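Possible TctC subunit of the Tripartite Tricarboxylate Transport(TTT) Family (Rhodopseudomonas palustris, PDB 6HKE) binds malate as a periplasmic binding protein and probably delivers this C4-dicarboxylate to a tripartite tricarboxylate transporter for uptake. Local coordinates at residues A[104-109]-A[257-262]; A[191-196]-A[214-219]; A[261-266]-A[270-275]. The protein carries 2 engineered substitutions. One frame throughout, in Å; residues are numbered along the deposited sequence.

Contact 1. Residues A[104-109]-A[257-262]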
loop_
_atom_site.group_PDB
_atom_site.type_symbol
_atom_site.label_atom_id
_atom_site.label_comp_id
_atom_site.label_asym_id
_atom_site.label_seq_id
_atom_site.Cartn_x
_atom_site.Cartn_y
_atom_site.Cartn_z
ATOM N N PRO A 104 6.374 9.261 -12.857
ATOM C CA PRO A 104 6.630 9.204 -11.424
ATOM C C PRO A 104 6.973 10.610 -10.922
ATOM O O PRO A 104 7.734 11.276 -11.561
ATOM C CB PRO A 104 7.847 8.273 -11.298
ATOM C CG PRO A 104 8.471 8.330 -12.669
ATOM C CD PRO A 104 7.304 8.422 -13.614
ATOM N N VAL A 105 6.414 11.018 -9.793
ATOM C CA VAL A 105 6.700 12.339 -9.173
ATOM C C VAL A 105 7.627 12.113 -7.981
ATOM O O VAL A 105 8.724 12.724 -7.969
ATOM C CB VAL A 105 5.393 13.058 -8.794
ATOM C CG1 VAL A 105 5.621 14.323 -7.987
ATOM C CG2 VAL A 105 4.598 13.364 -10.039
ATOM N N ALA A 106 7.207 11.264 -7.031
ATOM C CA ALA A 106 7.817 11.168 -5.689
ATOM C C ALA A 106 7.408 9.883 -4.954
ATOM O O ALA A 106 6.194 9.604 -4.869
ATOM C CB ALA A 106 7.412 12.380 -4.894
ATOM N N LEU A 107 8.390 9.163 -4.397
ATOM C CA LEU A 107 8.160 8.215 -3.275
ATOM C C LEU A 107 7.611 9.010 -2.085
ATOM O O LEU A 107 8.216 10.028 -1.735
ATOM C CB LEU A 107 9.464 7.530 -2.885
ATOM C CG LEU A 107 9.349 6.503 -1.765
ATOM C CD1 LEU A 107 8.401 5.366 -2.136
ATOM C CD2 LEU A 107 10.726 5.966 -1.437
ATOM N N LEU A 108 6.476 8.582 -1.529
ATOM C CA LEU A 108 5.819 9.233 -0.367
ATOM C C LEU A 108 6.247 8.560 0.931
ATOM O O LEU A 108 6.515 9.278 1.916
ATOM C CB LEU A 108 4.309 9.095 -0.532
ATOM C CG LEU A 108 3.751 9.757 -1.778
ATOM C CD1 LEU A 108 2.227 9.693 -1.770
ATOM C CD2 LEU A 108 4.246 11.194 -1.859
ATOM N N THR A 109 6.257 7.226 0.929
ATOM C CA THR A 109 6.596 6.392 2.095
ATOM C C THR A 109 6.844 4.954 1.655
ATOM O O THR A 109 6.585 4.595 0.477
ATOM C CB THR A 109 5.497 6.459 3.164
ATOM O OG1 THR A 109 6.044 5.899 4.362
ATOM C CG2 THR A 109 4.222 5.731 2.781
ATOM N N ALA A 257 9.400 18.573 -5.185
ATOM C CA ALA A 257 9.974 19.452 -4.146
ATOM C C ALA A 257 8.891 19.699 -3.085
ATOM O O ALA A 257 9.230 19.746 -1.892
ATOM C CB ALA A 257 10.491 20.733 -4.772
ATOM N N ALA A 258 7.630 19.833 -3.500
ATOM C CA ALA A 258 6.484 20.023 -2.579
ATOM C C ALA A 258 6.375 18.786 -1.681
ATOM O O ALA A 258 6.185 18.922 -0.467
ATOM C CB ALA A 258 5.216 20.294 -3.347
ATOM N N VAL A 259 6.533 17.605 -2.253
ATOM C CA VAL A 259 6.516 16.354 -1.446
ATOM C C VAL A 259 7.694 16.431 -0.479
ATOM O O VAL A 259 7.506 16.144 0.712
ATOM C CB VAL A 259 6.596 15.092 -2.321
ATOM C CG1 VAL A 259 6.837 13.846 -1.489
ATOM C CG2 VAL A 259 5.352 14.931 -3.172
ATOM N N SER A 260 8.868 16.811 -0.980
ATOM C CA SER A 260 10.110 16.786 -0.176
ATOM C C SER A 260 9.931 17.682 1.052
ATOM O O SER A 260 10.259 17.238 2.161
ATOM C CB SER A 260 11.301 17.195 -0.977
ATOM O OG SER A 260 12.467 16.702 -0.363
ATOM N N ARG A 261 9.429 18.899 0.851
ATOM C CA ARG A 261 9.271 19.908 1.936
ATOM C C ARG A 261 8.175 19.441 2.903
ATOM O O ARG A 261 8.320 19.689 4.129
ATOM C CB ARG A 261 9.060 21.279 1.291
ATOM C CG ARG A 261 10.325 21.794 0.615
ATOM C CD ARG A 261 10.118 22.889 -0.420
ATOM N NE ARG A 261 9.582 24.072 0.234
ATOM C CZ ARG A 261 10.296 24.993 0.881
ATOM N NH1 ARG A 261 11.616 24.913 0.960
ATOM N NH2 ARG A 261 9.671 26.003 1.454
ATOM N N ALA A 262 7.141 18.747 2.393
ATOM C CA ALA A 262 6.037 18.158 3.191
ATOM C C ALA A 262 6.582 17.059 4.122
ATOM O O ALA A 262 6.221 17.033 5.331
ATOM C CB ALA A 262 4.955 17.612 2.287
#

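Contact 2. Residues A[191-196]-A[214-219]. With MLT (D-malate), chain D; LMR ((2S)-2-hydroxybutanedioic acid), chain E.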
loop_
_atom_site.group_PDB
_atom_site.type_symbol
_atom_site.label_atom_id
_atom_site.label_comp_id
_atom_site.label_asym_id
_atom_site.label_seq_id
_atom_site.Cartn_x
_atom_site.Cartn_y
_atom_site.Cartn_z
ATOM N N ASP A 191 -1.890 -6.624 5.814
ATOM C CA ASP A 191 -2.158 -5.167 5.748
ATOM C C ASP A 191 -0.863 -4.369 5.972
ATOM O O ASP A 191 0.050 -4.843 6.629
ATOM C CB ASP A 191 -3.292 -4.807 6.703
ATOM C CG ASP A 191 -4.017 -3.499 6.397
ATOM O OD1 ASP A 191 -3.753 -2.903 5.334
ATOM O OD2 ASP A 191 -4.847 -3.076 7.244
ATOM N N GLN A 192 -0.825 -3.179 5.396
ATOM C CA GLN A 192 0.188 -2.135 5.651
ATOM C C GLN A 192 0.138 -1.726 7.133
ATOM O O GLN A 192 -0.961 -1.576 7.711
ATOM C CB GLN A 192 -0.069 -0.991 4.667
ATOM C CG GLN A 192 0.349 -1.352 3.248
ATOM C CD GLN A 192 -0.323 -0.501 2.209
ATOM O OE1 GLN A 192 0.239 0.502 1.770
ATOM N NE2 GLN A 192 -1.547 -0.875 1.850
ATOM N N ILE A 193 1.314 -1.537 7.724
ATOM C CA ILE A 193 1.486 -1.291 9.177
ATOM C C ILE A 193 0.694 -0.043 9.600
ATOM O O ILE A 193 0.123 -0.091 10.704
ATOM C CB ILE A 193 2.992 -1.225 9.522
ATOM C CG1 ILE A 193 3.221 -1.255 11.032
ATOM C CG2 ILE A 193 3.661 -0.031 8.878
ATOM C CD1 ILE A 193 4.649 -1.516 11.421
ATOM N N VAL A 194 0.648 1.028 8.798
ATOM C CA VAL A 194 -0.073 2.283 9.192
ATOM C C VAL A 194 -1.560 1.990 9.400
ATOM O O VAL A 194 -2.141 2.590 10.267
ATOM C CB VAL A 194 0.107 3.465 8.219
ATOM C CG1 VAL A 194 1.546 3.929 8.172
ATOM C CG2 VAL A 194 -0.406 3.155 6.835
ATOM N N ASN A 195 -2.160 1.088 8.641
ATOM C CA ASN A 195 -3.567 0.705 8.901
ATOM C C ASN A 195 -3.659 -0.158 10.162
ATOM O O ASN A 195 -4.615 0.040 10.932
ATOM C CB ASN A 195 -4.183 -0.072 7.747
ATOM C CG ASN A 195 -5.691 0.021 7.771
ATOM O OD1 ASN A 195 -6.241 1.082 8.065
ATOM N ND2 ASN A 195 -6.354 -1.077 7.453
ATOM N N ALA A 196 -2.727 -1.092 10.353
ATOM C CA ALA A 196 -2.831 -2.161 11.371
ATOM C C ALA A 196 -2.573 -1.596 12.780
ATOM O O ALA A 196 -3.157 -2.124 13.748
ATOM C CB ALA A 196 -1.867 -3.267 11.039
ATOM N N GLU A 214 13.640 -7.358 9.498
ATOM C CA GLU A 214 13.898 -6.884 10.878
ATOM C C GLU A 214 12.552 -6.552 11.523
ATOM O O GLU A 214 11.608 -6.197 10.794
ATOM C CB GLU A 214 14.838 -5.680 10.865
ATOM C CG GLU A 214 16.300 -6.032 10.655
ATOM C CD GLU A 214 17.226 -4.820 10.588
ATOM O OE1 GLU A 214 17.002 -3.947 9.709
ATOM O OE2 GLU A 214 18.167 -4.736 11.417
ATOM N N ARG A 215 12.454 -6.735 12.835
ATOM C CA ARG A 215 11.247 -6.360 13.612
ATOM C C ARG A 215 11.083 -4.852 13.493
ATOM O O ARG A 215 12.104 -4.162 13.352
ATOM C CB ARG A 215 11.364 -6.818 15.065
ATOM C CG ARG A 215 11.343 -8.330 15.221
ATOM C CD ARG A 215 10.872 -8.694 16.610
ATOM N NE ARG A 215 10.752 -10.115 16.858
ATOM C CZ ARG A 215 10.176 -10.619 17.936
ATOM N NH1 ARG A 215 9.673 -9.807 18.856
ATOM N NH2 ARG A 215 10.137 -11.934 18.114
ATOM N N ASP A 216 9.848 -4.370 13.491
ATOM C CA ASP A 216 9.585 -2.915 13.448
ATOM C C ASP A 216 9.456 -2.413 14.887
ATOM O O ASP A 216 8.701 -2.952 15.677
ATOM C CB ASP A 216 8.379 -2.624 12.563
ATOM C CG ASP A 216 8.315 -1.190 12.075
ATOM O OD1 ASP A 216 8.246 -0.282 12.937
ATOM O OD2 ASP A 216 8.311 -0.990 10.838
ATOM N N PRO A 217 10.186 -1.354 15.283
ATOM C CA PRO A 217 10.078 -0.843 16.645
ATOM C C PRO A 217 8.691 -0.313 17.064
ATOM O O PRO A 217 8.495 -0.237 18.233
ATOM C CB PRO A 217 11.165 0.245 16.734
ATOM C CG PRO A 217 11.623 0.521 15.321
ATOM C CD PRO A 217 11.185 -0.648 14.465
ATOM N N VAL A 218 7.745 -0.024 16.160
ATOM C CA VAL A 218 6.356 0.351 16.574
ATOM C C VAL A 218 5.543 -0.912 16.880
ATOM O O VAL A 218 4.451 -0.765 17.471
ATOM C CB VAL A 218 5.599 1.222 15.550
ATOM C CG1 VAL A 218 6.413 2.424 15.101
ATOM C CG2 VAL A 218 5.126 0.410 14.364
ATOM N N VAL A 219 5.996 -2.097 16.445
ATOM C CA VAL A 219 5.338 -3.384 16.820
ATOM C C VAL A 219 6.425 -4.391 17.166
ATOM O O VAL A 219 6.563 -5.429 16.520
ATOM C CB VAL A 219 4.374 -3.882 15.727
ATOM C CG1 VAL A 219 3.184 -2.948 15.588
ATOM C CG2 VAL A 219 5.046 -4.086 14.379
HETATM C C1 MLT D . -4.156 -1.960 -0.513
HETATM O O1 MLT D . -3.363 -2.034 -1.478
HETATM O O2 MLT D . -4.449 -2.982 0.147
HETATM C C2 MLT D . -4.780 -0.621 -0.192
HETATM O O3 MLT D . -3.880 0.500 -0.072
HETATM C C3 MLT D . -5.474 -0.631 1.137
HETATM C C4 MLT D . -6.060 0.754 1.235
HETATM O O4 MLT D . -5.318 1.761 1.073
HETATM O O5 MLT D . -7.290 0.808 1.438
HETATM C C1 LMR E . -4.157 -2.188 -0.283
HETATM O O1A LMR E . -3.926 -1.917 -1.472
HETATM O O1B LMR E . -4.076 -3.343 0.214
HETATM C C2 LMR E . -4.547 -1.024 0.642
HETATM O O2 LMR E . -3.672 0.097 0.582
HETATM C C3 LMR E . -5.960 -0.500 0.368
HETATM C C4 LMR E . -6.102 0.806 1.130
HETATM O O4A LMR E . -6.924 0.843 2.065
HETATM O O4B LMR E . -5.360 1.769 0.816
#

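Contact 3. Residues A[261-266]-A[270-275]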
loop_
_atom_site.group_PDB
_atom_site.type_symbol
_atom_site.label_atom_id
_atom_site.label_comp_id
_atom_site.label_asym_id
_atom_site.label_seq_id
_atom_site.Cartn_x
_atom_site.Cartn_y
_atom_site.Cartn_z
ATOM N N ARG A 261 9.429 18.899 0.851
ATOM C CA ARG A 261 9.271 19.908 1.936
ATOM C C ARG A 261 8.175 19.441 2.903
ATOM O O ARG A 261 8.320 19.689 4.129
ATOM C CB ARG A 261 9.060 21.279 1.291
ATOM C CG ARG A 261 10.325 21.794 0.615
ATOM C CD ARG A 261 10.118 22.889 -0.420
ATOM N NE ARG A 261 9.582 24.072 0.234
ATOM C CZ ARG A 261 10.296 24.993 0.881
ATOM N NH1 ARG A 261 11.616 24.913 0.960
ATOM N NH2 ARG A 261 9.671 26.003 1.454
ATOM N N ALA A 262 7.141 18.747 2.393
ATOM C CA ALA A 262 6.037 18.158 3.191
ATOM C C ALA A 262 6.582 17.059 4.122
ATOM O O ALA A 262 6.221 17.033 5.331
ATOM C CB ALA A 262 4.955 17.612 2.287
ATOM N N LEU A 263 7.392 16.158 3.571
ATOM C CA LEU A 263 8.068 15.066 4.317
ATOM C C LEU A 263 8.956 15.645 5.438
ATOM O O LEU A 263 9.105 14.971 6.455
ATOM C CB LEU A 263 8.890 14.246 3.318
ATOM C CG LEU A 263 8.066 13.424 2.336
ATOM C CD1 LEU A 263 8.972 12.669 1.383
ATOM C CD2 LEU A 263 7.132 12.482 3.080
ATOM N N ASP A 264 9.485 16.861 5.272
ATOM C CA ASP A 264 10.338 17.557 6.276
ATOM C C ASP A 264 9.513 18.164 7.412
ATOM O O ASP A 264 10.134 18.536 8.400
ATOM C CB ASP A 264 11.127 18.707 5.648
ATOM C CG ASP A 264 12.170 18.234 4.667
ATOM O OD1 ASP A 264 12.636 17.073 4.827
ATOM O OD2 ASP A 264 12.481 19.018 3.747
ATOM N N GLN A 265 8.192 18.311 7.267
ATOM C CA GLN A 265 7.337 18.882 8.337
ATOM C C GLN A 265 7.314 17.919 9.527
ATOM O O GLN A 265 7.120 16.720 9.320
ATOM C CB GLN A 265 5.911 19.135 7.867
ATOM C CG GLN A 265 5.790 20.229 6.824
ATOM C CD GLN A 265 6.604 21.424 7.238
ATOM O OE1 GLN A 265 7.696 21.650 6.722
ATOM N NE2 GLN A 265 6.109 22.149 8.221
ATOM N N SER A 266 7.515 18.447 10.730
ATOM C CA SER A 266 7.502 17.683 11.993
ATOM C C SER A 266 6.230 16.841 12.075
ATOM O O SER A 266 6.330 15.668 12.479
ATOM C CB SER A 266 7.598 18.576 13.178
ATOM O OG SER A 266 7.777 17.781 14.336
ATOM N N THR A 270 6.453 12.632 12.331
ATOM C CA THR A 270 6.011 11.987 13.587
ATOM C C THR A 270 4.737 11.178 13.306
ATOM O O THR A 270 4.640 10.071 13.874
ATOM C CB THR A 270 5.927 12.985 14.746
ATOM O OG1 THR A 270 4.840 13.862 14.488
ATOM C CG2 THR A 270 7.200 13.782 14.926
ATOM N N ARG A 271 3.824 11.639 12.442
ATOM C CA ARG A 271 2.593 10.848 12.136
ATOM C C ARG A 271 2.992 9.594 11.350
ATOM O O ARG A 271 2.646 8.472 11.771
ATOM C CB ARG A 271 1.531 11.684 11.426
ATOM C CG ARG A 271 0.491 12.309 12.359
ATOM C CD ARG A 271 -0.038 13.623 11.788
ATOM N NE ARG A 271 -1.453 13.966 11.971
ATOM C CZ ARG A 271 -2.490 13.530 11.236
ATOM N NH1 ARG A 271 -3.716 13.949 11.507
ATOM N NH2 ARG A 271 -2.326 12.652 10.264
ATOM N N LEU A 272 3.764 9.748 10.280
ATOM C CA LEU A 272 4.241 8.582 9.488
ATOM C C LEU A 272 4.943 7.580 10.416
ATOM O O LEU A 272 4.529 6.405 10.422
ATOM C CB LEU A 272 5.176 9.056 8.375
ATOM C CG LEU A 272 4.494 9.644 7.141
ATOM C CD1 LEU A 272 5.538 10.200 6.184
ATOM C CD2 LEU A 272 3.641 8.601 6.435
ATOM N N THR A 273 5.953 8.021 11.174
ATOM C CA THR A 273 6.866 7.123 11.931
ATOM C C THR A 273 6.136 6.512 13.135
ATOM O O THR A 273 6.443 5.338 13.460
ATOM C CB THR A 273 8.196 7.815 12.282
ATOM O OG1 THR A 273 7.959 8.944 13.123
ATOM C CG2 THR A 273 8.967 8.261 11.057
ATOM N N ASP A 274 5.187 7.225 13.757
ATOM C CA ASP A 274 4.352 6.685 14.875
ATOM C C ASP A 274 3.490 5.499 14.403
ATOM O O ASP A 274 3.067 4.688 15.245
ATOM C CB ASP A 274 3.395 7.728 15.462
ATOM C CG ASP A 274 4.041 8.754 16.375
ATOM O OD1 ASP A 274 5.143 8.465 16.935
ATOM O OD2 ASP A 274 3.445 9.848 16.513
ATOM N N LEU A 275 3.186 5.425 13.117
ATOM C CA LEU A 275 2.315 4.366 12.556
ATOM C C LEU A 275 3.181 3.339 11.819
ATOM O O LEU A 275 2.606 2.496 11.133
ATOM C CB LEU A 275 1.283 5.039 11.649
ATOM C CG LEU A 275 0.286 5.976 12.349
ATOM C CD1 LEU A 275 -0.602 6.690 11.339
ATOM C CD2 LEU A 275 -0.584 5.217 13.333
#

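Contact 1. Residues A[104-109]-A[257-262]
No ring, side-chain amide or carboxylate takes part where Ala106 and Leu108 meet Val259; the one flat group is the peptide of Leu107, whose O lies 4.1 Å from Val259 CG1. This is strand-against-helix packing in a periplasmic binding protein of the type II class: strand 102-118 carries helix 249-263 on one of its faces. The axes of the two short segments come within 8.3 Å and run nearly parallel, 14° apart. On the helix a single side chain makes the contact. Val259 points at the strand, with CG1 anti to the backbone N (chi1 169°) and CG2 anti to the carbonyl carbon, and both methyls are used. The methyl of Ala106 meets the whole isopropyl group, with its CB 3.8 Å from Val259 CB. The small side chain of Ala106 probably helps the helix to come this close to the strand backbone. Leu108 reaches the same valine with one branch, CD2, and the two side chains cross at about a right angle. Strand 104-109 holds two classic beta bulges against strand 236-244: Val105 and Ala106 both face Leu241, and Leu108 and Thr109 both face Thr239. Met41 of helix 29-45 and Leu241 also touch Val259, closing a buried apolar cluster, while Asn256 ND2 is hydrogen-bonded to Val105 O. Each methyl of Val259 touches both strand residues: CG2 is 3.7 Å from Ala106 CB, and CG1 is 3.7 Å from Leu108 CD2.

Contact 2. Residues A[191-196]-A[214-219]
A type I beta turn from Asp216 to Val219, with an Asx turn inside it, receives the end of Ile193 from the first turn of helix 193-201. The delta methyl does the touching: Ile193 CD1 lies 3.5 Å from Val218 CG2 and 3.9 Å from Val219 CG2. With CG1 anti to the backbone N (chi1 -169°) and the chain extended beyond it, CD1 reaches the loop. The carboxylate of Asp216 also borders this methyl, its CG 3.7 Å from Ile193 CD1. Its polar work is within the turn: Asp216 OD1 accepts from Val218 N through the anti lone pair (3.3 Å, 173°), and Asp216 O takes Val219 N. Replacing Asp216 by an alanine would probably leave Val218 N without this side-chain acceptor and open a gap beside the isoleucine methyl. The helix begins where strand 188-192 ends, and Gln192, its N-cap residue, belongs to the malate pocket. There two malate stereoisomers are modelled at overlapping positions. Gln192 NE2 donates to the hydroxyl O2 of the (2S) form at 2.7 Å and, weakly, to O3 of D-malate at 3.3 Å. Thr174, which binds malate through its N, is also hydrogen-bonded through OG1 to Asp191 OD1.

Contact 3. Residues A[261-266]-A[270-275]
Thr270 folds its side chain back over the carbonyl of Ser266, one helical turn earlier. Its CB lies 3.5 Å from Ser266 O. From there OG1 stands between the backbone N and the carbonyl carbon (chi1 69°), a rotamer that directs the hydroxyl at the same oxygen, to which it donates at 3.1 Å. The other branch, CG2, lies 3.2 Å from Ser266 O and ends 4.1 Å from Ser266 OG, a loose contact on the exposed surface. The main chain adds a second bond: Thr270 N donates to Ser266 O over 3.0 Å, nearly straight at 167°. Ser266 O is thus held by two donors of a single residue, which reach it from opposite faces of the carbonyl plane. The backbone bond is an i to i+4 link in the first turn of helix 266-274.

The two segments belong to successive helices, 249-263 and 266-274, joined by a tight corner. Gln265 is the N-cap residue of the second helix, and its backbone N still bonds to Ala262 O of the first. Between the two helices two leucines meet obliquely, Leu263 CD2 standing 4.2 Å from Leu272 CD1. Leu272 points its CB at the preceding helix, and with CG anti to the carbonyl carbon (chi1 -79°) its CD1 reaches the other leucine. Both are buried, in contrast to the serine and threonine. Leu263 also packs on Ile37 of helix 29-45 and on Pro280, and Leu272 on Ala277. Asp264 OD1 forms a salt bridge with Arg285 NH1.

In the fold
Contact 1 is wholly buried and apolar; contacts 2 and 3 are partly buried, and contact 3 alone has hydrogen bonds between its segments. Contacts 1 and 3 share helix 249-263 and touch directly: Leu263 CD2 lies 3.5 Å from Leu108 O. Contacts 1 and 2 do not touch, with nearest atoms about 6 Å apart, but reach neighbouring strands of one sheet, 102-118 and 188-192. Contact 3 bridges the gap, because Leu275 O meets Val194 CG1 and Ile193 CG2, and Thr273 O meets Val218 CG1. Contact 2 alone includes a malate-binding residue; in contact 1 the Leu108 side chain is about 11 Å from bound malate.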